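Local atomic coordinates of beta-ketoacyl synthase (Pseudomonas aeruginosa, PDB entry 4CW4), a protein that catalyses the condensation of acetyl-CoA with malonyl-ACP to give acetoacetyl-ACP, the primer that starts fatty acid biosynthesis. Residues R353-N358 and W466-V471; D506-D511 and L517-R522; E615-P620 and L626-D631. All blocks are in the same frame, centred on the assembly; numbering follows the deposited sequence.

Contact 1. Residues R353-N358 and W466-V471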
loop_
_atom_site.group_PDB
_atom_site.type_symbol
_atom_site.label_atom_id
_atom_site.label_comp_id
_atom_site.label_asym_id
_atom_site.label_seq_id
_atom_site.Cartn_x
_atom_site.Cartn_y
_atom_site.Cartn_z
ATOM N N ARG A 353 24.300 -10.954 9.364
ATOM C CA ARG A 353 24.800 -11.517 10.620
ATOM C C ARG A 353 23.900 -11.129 11.806
ATOM O O ARG A 353 24.318 -10.371 12.685
ATOM C CB ARG A 353 26.223 -10.976 10.866
ATOM C CG ARG A 353 27.266 -11.545 9.918
ATOM C CD ARG A 353 28.481 -10.608 9.814
ATOM N NE ARG A 353 29.591 -11.111 9.005
ATOM C CZ ARG A 353 30.679 -11.712 9.482
ATOM N NH1 ARG A 353 30.812 -11.949 10.789
ATOM N NH2 ARG A 353 31.643 -12.087 8.645
ATOM N N PRO A 354 22.627 -11.542 11.775
ATOM C CA PRO A 354 21.716 -11.211 12.886
ATOM C C PRO A 354 22.320 -11.569 14.247
ATOM O O PRO A 354 22.829 -12.662 14.410
ATOM C CB PRO A 354 20.481 -12.076 12.597
ATOM C CG PRO A 354 20.553 -12.389 11.138
ATOM C CD PRO A 354 22.031 -12.492 10.832
ATOM N N PHE A 355 22.260 -10.631 15.186
ATOM C CA PHE A 355 22.716 -10.817 16.566
ATOM C C PHE A 355 24.220 -10.993 16.743
ATOM O O PHE A 355 24.674 -11.158 17.863
ATOM C CB PHE A 355 21.919 -11.925 17.262
ATOM C CG PHE A 355 20.449 -11.616 17.318
ATOM C CD1 PHE A 355 19.966 -10.609 18.137
ATOM C CD2 PHE A 355 19.571 -12.282 16.500
ATOM C CE1 PHE A 355 18.628 -10.277 18.127
ATOM C CE2 PHE A 355 18.228 -11.975 16.501
ATOM C CZ PHE A 355 17.749 -10.977 17.326
ATOM N N GLY A 356 24.985 -10.904 15.648
ATOM C CA GLY A 356 26.427 -10.906 15.721
ATOM C C GLY A 356 26.996 -9.521 15.546
ATOM O O GLY A 356 26.249 -8.565 15.423
ATOM N N GLU A 357 28.320 -9.409 15.563
ATOM C CA GLU A 357 28.954 -8.211 15.019
ATOM C C GLU A 357 28.366 -8.000 13.617
ATOM O O GLU A 357 28.342 -8.918 12.796
ATOM C CB GLU A 357 30.473 -8.346 14.970
ATOM C CG GLU A 357 31.120 -8.567 16.331
ATOM C CD GLU A 357 30.919 -7.399 17.273
ATOM O OE1 GLU A 357 30.946 -6.242 16.804
ATOM O OE2 GLU A 357 30.721 -7.643 18.487
ATOM N N ASN A 358 27.853 -6.805 13.355
ATOM C CA ASN A 358 27.128 -6.570 12.114
ATOM C C ASN A 358 27.095 -5.091 11.762
ATOM O O ASN A 358 27.604 -4.255 12.526
ATOM C CB ASN A 358 25.724 -7.230 12.133
ATOM C CG ASN A 358 24.820 -6.711 13.236
ATOM O OD1 ASN A 358 24.957 -5.575 13.695
ATOM N ND2 ASN A 358 23.832 -7.527 13.626
ATOM N N TRP A 466 14.866 -19.335 25.612
ATOM C CA TRP A 466 13.864 -19.190 24.548
ATOM C C TRP A 466 14.571 -19.291 23.212
ATOM O O TRP A 466 15.395 -18.438 22.891
ATOM C CB TRP A 466 13.180 -17.839 24.637
ATOM C CG TRP A 466 11.767 -17.741 24.108
ATOM C CD1 TRP A 466 10.956 -18.746 23.695
ATOM C CD2 TRP A 466 11.016 -16.534 23.979
ATOM N NE1 TRP A 466 9.733 -18.239 23.307
ATOM C CE2 TRP A 466 9.746 -16.879 23.482
ATOM C CE3 TRP A 466 11.303 -15.195 24.244
ATOM C CZ2 TRP A 466 8.749 -15.925 23.245
ATOM C CZ3 TRP A 466 10.322 -14.247 24.007
ATOM C CH2 TRP A 466 9.051 -14.621 23.521
ATOM N N PRO A 467 14.264 -20.325 22.427
ATOM C CA PRO A 467 15.036 -20.477 21.192
ATOM C C PRO A 467 14.694 -19.408 20.168
ATOM O O PRO A 467 13.511 -19.106 19.912
ATOM C CB PRO A 467 14.651 -21.876 20.691
ATOM C CG PRO A 467 14.087 -22.566 21.905
ATOM C CD PRO A 467 13.409 -21.497 22.689
ATOM N N VAL A 468 15.754 -18.853 19.584
ATOM C CA VAL A 468 15.661 -17.781 18.599
ATOM C C VAL A 468 16.359 -18.184 17.299
ATOM O O VAL A 468 17.476 -18.704 17.309
ATOM C CB VAL A 468 16.310 -16.475 19.145
ATOM C CG1 VAL A 468 16.340 -15.374 18.089
ATOM C CG2 VAL A 468 15.605 -15.993 20.397
ATOM N N THR A 469 15.699 -17.923 16.176
ATOM C CA THR A 469 16.270 -18.140 14.859
ATOM C C THR A 469 16.053 -16.871 14.023
ATOM O O THR A 469 15.217 -16.041 14.367
ATOM C CB THR A 469 15.666 -19.401 14.207
ATOM O OG1 THR A 469 16.355 -19.717 12.982
ATOM C CG2 THR A 469 14.173 -19.251 13.948
ATOM N N ALA A 470 16.844 -16.706 12.960
ATOM C CA ALA A 470 16.843 -15.471 12.170
ATOM C C ALA A 470 17.018 -15.759 10.678
ATOM O O ALA A 470 18.117 -15.954 10.188
ATOM C CB ALA A 470 17.928 -14.530 12.673
ATOM N N VAL A 471 15.895 -15.816 9.971
ATOM C CA VAL A 471 15.898 -16.271 8.589
ATOM C C VAL A 471 16.704 -15.327 7.682
ATOM O O VAL A 471 17.222 -15.758 6.653
ATOM C CB VAL A 471 14.458 -16.433 8.054
ATOM C CG1 VAL A 471 13.842 -15.061 7.737
ATOM C CG2 VAL A 471 14.424 -17.364 6.844
#

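Contact 2. Residues D506-D511 and L517-R522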
loop_
_atom_site.group_PDB
_atom_site.type_symbol
_atom_site.label_atom_id
_atom_site.label_comp_id
_atom_site.label_asym_id
_atom_site.label_seq_id
_atom_site.Cartn_x
_atom_site.Cartn_y
_atom_site.Cartn_z
ATOM N N ASP A 506 29.930 -15.783 14.337
ATOM C CA ASP A 506 30.859 -16.626 15.081
ATOM C C ASP A 506 30.521 -16.714 16.526
ATOM O O ASP A 506 30.910 -17.661 17.211
ATOM C CB ASP A 506 32.267 -16.102 14.917
ATOM C CG ASP A 506 32.798 -16.398 13.558
ATOM O OD1 ASP A 506 32.671 -17.569 13.168
ATOM O OD2 ASP A 506 33.268 -15.474 12.872
ATOM N N LYS A 507 29.830 -15.688 16.979
ATOM C CA LYS A 507 29.268 -15.633 18.298
ATOM C C LYS A 507 28.363 -14.419 18.348
ATOM O O LYS A 507 28.409 -13.519 17.498
ATOM C CB LYS A 507 30.335 -15.548 19.371
ATOM C CG LYS A 507 30.873 -14.172 19.670
ATOM C CD LYS A 507 31.391 -14.113 21.102
ATOM C CE LYS A 507 31.527 -12.671 21.550
ATOM N NZ LYS A 507 32.199 -11.878 20.497
ATOM N N VAL A 508 27.538 -14.405 19.372
ATOM C CA VAL A 508 26.583 -13.336 19.572
ATOM C C VAL A 508 27.338 -12.096 20.050
ATOM O O VAL A 508 28.254 -12.201 20.875
ATOM C CB VAL A 508 25.515 -13.818 20.575
ATOM C CG1 VAL A 508 24.616 -12.690 20.993
ATOM C CG2 VAL A 508 24.713 -14.970 19.959
ATOM N N ALA A 509 27.008 -10.929 19.502
ATOM C CA ALA A 509 27.687 -9.705 19.918
ATOM C C ALA A 509 27.577 -9.474 21.423
ATOM O O ALA A 509 26.564 -9.812 22.049
ATOM C CB ALA A 509 27.165 -8.483 19.151
ATOM N N ASP A 510 28.616 -8.858 21.986
ATOM C CA ASP A 510 28.690 -8.645 23.423
ATOM C C ASP A 510 27.548 -7.810 23.990
ATOM O O ASP A 510 27.247 -7.925 25.164
ATOM C CB ASP A 510 30.016 -7.974 23.788
ATOM C CG ASP A 510 31.211 -8.828 23.446
ATOM O OD1 ASP A 510 31.519 -9.728 24.250
ATOM O OD2 ASP A 510 31.824 -8.605 22.375
ATOM N N ASP A 511 26.909 -6.977 23.172
ATOM C CA ASP A 511 25.857 -6.093 23.682
ATOM C C ASP A 511 24.453 -6.677 23.552
ATOM O O ASP A 511 23.477 -6.029 23.902
ATOM C CB ASP A 511 25.941 -4.687 23.067
ATOM C CG ASP A 511 25.825 -4.677 21.547
ATOM O OD1 ASP A 511 25.472 -5.725 20.955
ATOM O OD2 ASP A 511 26.067 -3.585 20.953
ATOM N N LEU A 517 17.424 -16.044 26.530
ATOM C CA LEU A 517 17.341 -16.429 25.124
ATOM C C LEU A 517 18.405 -17.453 24.778
ATOM O O LEU A 517 19.514 -17.435 25.337
ATOM C CB LEU A 517 17.526 -15.215 24.196
ATOM C CG LEU A 517 16.665 -13.977 24.448
ATOM C CD1 LEU A 517 16.960 -12.876 23.446
ATOM C CD2 LEU A 517 15.186 -14.306 24.433
ATOM N N SER A 518 18.067 -18.326 23.835
ATOM C CA SER A 518 19.020 -19.283 23.294
ATOM C C SER A 518 19.217 -19.009 21.808
ATOM O O SER A 518 18.383 -19.386 20.966
ATOM C CB SER A 518 18.549 -20.719 23.502
ATOM O OG SER A 518 19.406 -21.644 22.846
ATOM N N ILE A 519 20.310 -18.314 21.509
ATOM C CA ILE A 519 20.650 -17.894 20.154
ATOM C C ILE A 519 21.901 -18.652 19.724
ATOM O O ILE A 519 22.985 -18.457 20.294
ATOM C CB ILE A 519 20.958 -16.380 20.079
ATOM C CG1 ILE A 519 19.793 -15.543 20.627
ATOM C CG2 ILE A 519 21.212 -15.982 18.639
ATOM C CD1 ILE A 519 20.139 -14.113 20.908
ATOM N N SER A 520 21.762 -19.545 18.750
ATOM C CA SER A 520 22.860 -20.411 18.370
ATOM C C SER A 520 23.269 -20.217 16.918
ATOM O O SER A 520 22.422 -19.916 16.064
ATOM C CB SER A 520 22.460 -21.863 18.573
ATOM O OG SER A 520 23.512 -22.721 18.190
ATOM N N ASN A 521 24.560 -20.438 16.652
ATOM C CA ASN A 521 25.074 -20.373 15.287
ATOM C C ASN A 521 25.078 -21.732 14.604
ATOM O O ASN A 521 25.567 -21.863 13.477
ATOM C CB ASN A 521 26.448 -19.679 15.210
ATOM C CG ASN A 521 27.574 -20.493 15.792
ATOM O OD1 ASN A 521 27.374 -21.510 16.450
ATOM N ND2 ASN A 521 28.792 -20.022 15.557
ATOM N N ARG A 522 24.486 -22.716 15.287
ATOM C CA ARG A 522 24.337 -24.090 14.795
ATOM C C ARG A 522 22.868 -24.466 14.741
ATOM O O ARG A 522 22.073 -23.983 15.550
ATOM C CB ARG A 522 25.043 -25.122 15.723
ATOM C CG ARG A 522 26.432 -24.736 16.203
ATOM C CD ARG A 522 27.490 -25.003 15.150
ATOM N NE ARG A 522 28.845 -24.883 15.698
ATOM C CZ ARG A 522 29.867 -24.268 15.097
ATOM N NH1 ARG A 522 29.723 -23.705 13.901
ATOM N NH2 ARG A 522 31.051 -24.222 15.699
HETATM O O HOH W 1 31.811 -20.053 16.885
#

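Contact 3. Residues E615-P620 and L626-D631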
loop_
_atom_site.group_PDB
_atom_site.type_symbol
_atom_site.label_atom_id
_atom_site.label_comp_id
_atom_site.label_asym_id
_atom_site.label_seq_id
_atom_site.Cartn_x
_atom_site.Cartn_y
_atom_site.Cartn_z
ATOM N N GLU A 615 -32.433 -11.113 -2.777
ATOM C CA GLU A 615 -31.959 -12.219 -1.936
ATOM C C GLU A 615 -30.547 -12.710 -2.251
ATOM O O GLU A 615 -29.867 -13.226 -1.361
ATOM C CB GLU A 615 -32.905 -13.421 -2.039
ATOM C CG GLU A 615 -34.295 -13.165 -1.473
ATOM C CD GLU A 615 -35.161 -12.324 -2.391
ATOM O OE1 GLU A 615 -35.185 -12.605 -3.616
ATOM O OE2 GLU A 615 -35.809 -11.376 -1.891
ATOM N N GLN A 616 -30.110 -12.605 -3.507
ATOM C CA GLN A 616 -28.827 -13.198 -3.893
ATOM C C GLN A 616 -28.361 -12.652 -5.242
ATOM O O GLN A 616 -29.136 -12.017 -5.978
ATOM C CB GLN A 616 -28.933 -14.734 -3.944
ATOM C CG GLN A 616 -29.867 -15.261 -5.022
ATOM C CD GLN A 616 -29.943 -16.776 -5.032
ATOM O OE1 GLN A 616 -29.962 -17.412 -3.984
ATOM N NE2 GLN A 616 -29.972 -17.358 -6.220
ATOM N N VAL A 617 -27.085 -12.890 -5.535
ATOM C CA VAL A 617 -26.508 -12.607 -6.839
ATOM C C VAL A 617 -25.985 -13.912 -7.406
ATOM O O VAL A 617 -25.298 -14.653 -6.708
ATOM C CB VAL A 617 -25.327 -11.630 -6.728
ATOM C CG1 VAL A 617 -24.726 -11.346 -8.096
ATOM C CG2 VAL A 617 -25.783 -10.354 -6.075
ATOM N N THR A 618 -26.321 -14.190 -8.658
ATOM C CA THR A 618 -25.742 -15.312 -9.375
ATOM C C THR A 618 -24.681 -14.784 -10.330
ATOM O O THR A 618 -24.927 -13.887 -11.141
ATOM C CB THR A 618 -26.801 -16.134 -10.139
ATOM O OG1 THR A 618 -27.699 -16.752 -9.203
ATOM C CG2 THR A 618 -26.148 -17.238 -10.943
ATOM N N VAL A 619 -23.490 -15.346 -10.213
ATOM C CA VAL A 619 -22.344 -14.924 -11.001
ATOM C C VAL A 619 -21.980 -16.006 -12.017
ATOM O O VAL A 619 -21.738 -17.157 -11.642
ATOM C CB VAL A 619 -21.125 -14.662 -10.090
ATOM C CG1 VAL A 619 -19.962 -14.120 -10.901
ATOM C CG2 VAL A 619 -21.492 -13.693 -8.960
ATOM N N PRO A 620 -21.952 -15.649 -13.311
ATOM C CA PRO A 620 -21.533 -16.633 -14.316
ATOM C C PRO A 620 -20.221 -17.333 -13.946
ATOM O O PRO A 620 -19.278 -16.696 -13.469
ATOM C CB PRO A 620 -21.353 -15.783 -15.570
ATOM C CG PRO A 620 -22.298 -14.673 -15.405
ATOM C CD PRO A 620 -22.329 -14.364 -13.931
ATOM N N LEU A 626 -24.287 -16.123 -4.534
ATOM C CA LEU A 626 -23.844 -15.255 -3.457
ATOM C C LEU A 626 -25.115 -14.838 -2.728
ATOM O O LEU A 626 -25.872 -14.009 -3.232
ATOM C CB LEU A 626 -23.104 -14.036 -4.024
ATOM C CG LEU A 626 -22.356 -13.132 -3.049
ATOM C CD1 LEU A 626 -21.523 -12.119 -3.822
ATOM C CD2 LEU A 626 -23.283 -12.416 -2.093
ATOM N N VAL A 627 -25.367 -15.437 -1.566
ATOM C CA VAL A 627 -26.565 -15.130 -0.784
ATOM C C VAL A 627 -26.189 -14.094 0.253
ATOM O O VAL A 627 -25.231 -14.297 0.975
ATOM C CB VAL A 627 -27.100 -16.391 -0.087
ATOM C CG1 VAL A 627 -28.407 -16.100 0.643
ATOM C CG2 VAL A 627 -27.263 -17.514 -1.099
ATOM N N TYR A 628 -26.933 -12.992 0.322
ATOM C CA TYR A 628 -26.607 -11.916 1.249
ATOM C C TYR A 628 -26.682 -12.448 2.669
ATOM O O TYR A 628 -27.625 -13.165 3.022
ATOM C CB TYR A 628 -27.585 -10.752 1.097
ATOM C CG TYR A 628 -27.746 -10.237 -0.323
ATOM C CD1 TYR A 628 -26.648 -9.928 -1.107
ATOM C CD2 TYR A 628 -29.004 -10.068 -0.874
ATOM C CE1 TYR A 628 -26.792 -9.463 -2.390
ATOM C CE2 TYR A 628 -29.161 -9.613 -2.160
ATOM C CZ TYR A 628 -28.047 -9.312 -2.921
ATOM O OH TYR A 628 -28.203 -8.848 -4.208
ATOM N N LYS A 629 -25.692 -12.096 3.481
ATOM C CA LYS A 629 -25.611 -12.621 4.839
ATOM C C LYS A 629 -26.504 -11.880 5.821
ATOM O O LYS A 629 -26.531 -10.651 5.863
ATOM C CB LYS A 629 -24.154 -12.631 5.317
ATOM C CG LYS A 629 -23.329 -13.747 4.673
ATOM C CD LYS A 629 -21.898 -13.771 5.183
ATOM C CE LYS A 629 -21.200 -15.086 4.860
ATOM N NZ LYS A 629 -20.811 -15.225 3.426
ATOM N N LYS A 630 -27.252 -12.649 6.602
ATOM C CA LYS A 630 -28.074 -12.102 7.674
ATOM C C LYS A 630 -27.179 -11.460 8.730
ATOM O O LYS A 630 -26.216 -12.067 9.186
ATOM C CB LYS A 630 -28.925 -13.214 8.302
ATOM C CG LYS A 630 -29.749 -12.789 9.515
ATOM C CD LYS A 630 -30.949 -11.945 9.111
ATOM C CE LYS A 630 -31.942 -11.764 10.275
ATOM N NZ LYS A 630 -31.460 -10.830 11.343
ATOM N N ASP A 631 -27.538 -10.242 9.123
ATOM C CA ASP A 631 -26.768 -9.410 10.038
ATOM C C ASP A 631 -27.451 -9.392 11.409
ATOM O O ASP A 631 -28.650 -9.139 11.492
ATOM C CB ASP A 631 -26.732 -7.988 9.467
ATOM C CG ASP A 631 -25.836 -7.062 10.244
ATOM O OD1 ASP A 631 -25.025 -7.557 11.058
ATOM O OD2 ASP A 631 -25.935 -5.835 10.019
#

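Contact 1. Residues R353-N358 and W466-V471
Val468 CG1 approaches the phenyl ring of Phe355 from an oblique position, 4.2 Å from CE2 of the phenylalanine, although the two side chains run at about a right angle to each other. The same ring also packs on Arg447 and Glu450 of helix 444-461 and on Ala438. Next to it, the pyrrolidine ring of Pro354 rests on the methyl group of Ala470: Pro354 CB comes within 3.5 Å of Ala470 CB, and Pro354 CG lies 3.7 Å from Ala470 CB. These two apolar touches, all between buried residues, carry the contact, and no hydrogen bond joins the segments. Both rings are presented by a type II beta turn from Arg353 to Gly356, with Pro354 as its second residue and Phe355, in a left-handed conformation (phi 67°), as its third. With CG anti to its carbonyl carbon (chi1 -60°), the phenylalanine ring is set beside the backbone N, where CE2 reaches Val468. The turn is closed by Gly356 N, which donates to Arg353 O over 3.1 Å. From the opposite face of that carbonyl comes a second donor, Asn358 ND2, at 3.0 Å from Arg353 O; it sits above the carbonyl plane, while the oxygen lies close to the plane of the asparagine amide. Asn358 OD1 in turn bonds to Arg447 NH1, so the amide is gripped at both ends and its orientation is fixed. The apolar side of the turn thus packs against the 466-471 segment, which carries strand 466-469 of the thiolase-like ketosynthase core, close to the catalytic centre: the side chains of Phe355 and the predicted active-site His439 are about 7 Å apart, and those of Pro354 and the predicted active-site His477 about 9 Å.

Contact 2. Residues D506-D511 and L517-R522
Strand 517-519, which pairs in parallel with strand 466-469 in the ketosynthase core, is flanked here by the loop that leads into it, through Val508 on Ile519 and Asp506 beside Asn521. The methyl group CG2 of Val508 lies 3.9 Å from CG2 of Ile519, and the two branched side chains cross at about a right angle. The isoleucine offers this methyl because CG2 stands anti to its own backbone N, while its longer branch, CG1, sits beside that nitrogen (chi1 -56°). Ile519 also packs on Val468, Ile502 and Val512, and thus lies against both the loop and the neighbouring strand. The loop segment runs nearly antiparallel to the 519-521 part, their directions 173° apart, yet no direct hydrogen bond links them. Instead, a water bridges the polar end: it donates to Asp506 O over 2.6 Å and accepts from Asn521 ND2 over 3.3 Å. The direct separation between Asp506 O and Asn521 ND2 is 3.6 Å. The same amide nitrogen is hydrogen-bonded to Ile505 O, so ND2 ties Asn521 to the loop both directly and through water. The other end of the amide, Asn521 OD1, lies 3.6 Å above the guanidinium plane of Arg522, offset toward its rim. Ser520 opens an ST turn in the part that follows Ile519: its OG accepts from the backbone N of Arg522 at 3.1 Å, with a fairly straight angle of 161°. On the loop side, Asp506 OD2 forms a salt bridge with Arg350 in one of the two conformers of the aspartate. A long salt bridge of 3.8 Å runs from Lys507 NZ to Asp510 OD2.

Contact 3. Residues E615-P620 and L626-D631
Gln616 and Val617 pair with Val627 and Leu626 in an antiparallel beta hairpin. Val617 and Leu626 form its hydrogen-bonded pair: Val617 N donates to Leu626 O, and Leu626 N to Val617 O, each over 2.8 Å, the second nearly along the C=O axis. Gln616 and Val627 are the non-hydrogen-bonded pair, their CA atoms 4.3 Å apart. One step further, Tyr628 N reaches Glu615 O in a weak bond of 3.4 Å, after which the segments part. The side chains of Val617 and Leu626 share one face of the sheet, with their CB atoms 4.2 Å apart. On the opposite face Gln616, its CG placed between backbone N and carbonyl carbon (chi1 65°) and its chain then extended, lays OE1 4.0 Å from Val627 CG2. The ring of Tyr628 folds back over the first strand. Gln616 CA lies over one ring face, offset toward the rim, and CE2 of the tyrosine comes to 3.4 Å from Gln616 N. Further out, Val617 CG2 is 3.4 Å from the hydroxyl oxygen OH of Tyr628, which hydrogen-bonds to Ser613 O. The ring is thus anchored at its far end as well as packed along its length. Strand 616-618 is the middle member of a small antiparallel sheet, with 611-612 on one side and 626-627 on the other, and helix 409-425 of the second subunit packs against the hairpin through its Leu412, on Leu626, and its Ala415, on Tyr628.

Overall arrangement
Contacts 1 and 2 adjoin, their centres 7 Å apart, and reach neighbouring parallel strands, 466-469 and 517-519, within the ketosynthase domain. They also touch directly: the 353-358 turn and the 506-511 loop are joined by a probable backbone bond from Ala509 N to Phe355 O, so that turn, loop and strands are directly connected; contact 1 lies nearer the predicted active-site histidines. Contact 3 comes last along the chain and lies on the opposite side of its centre, with centres about 50 Å from contact 1 and 56 Å from contact 2. It belongs to a separate small sheet near the C-terminus, where the hairpin meets the second subunit of the homodimer.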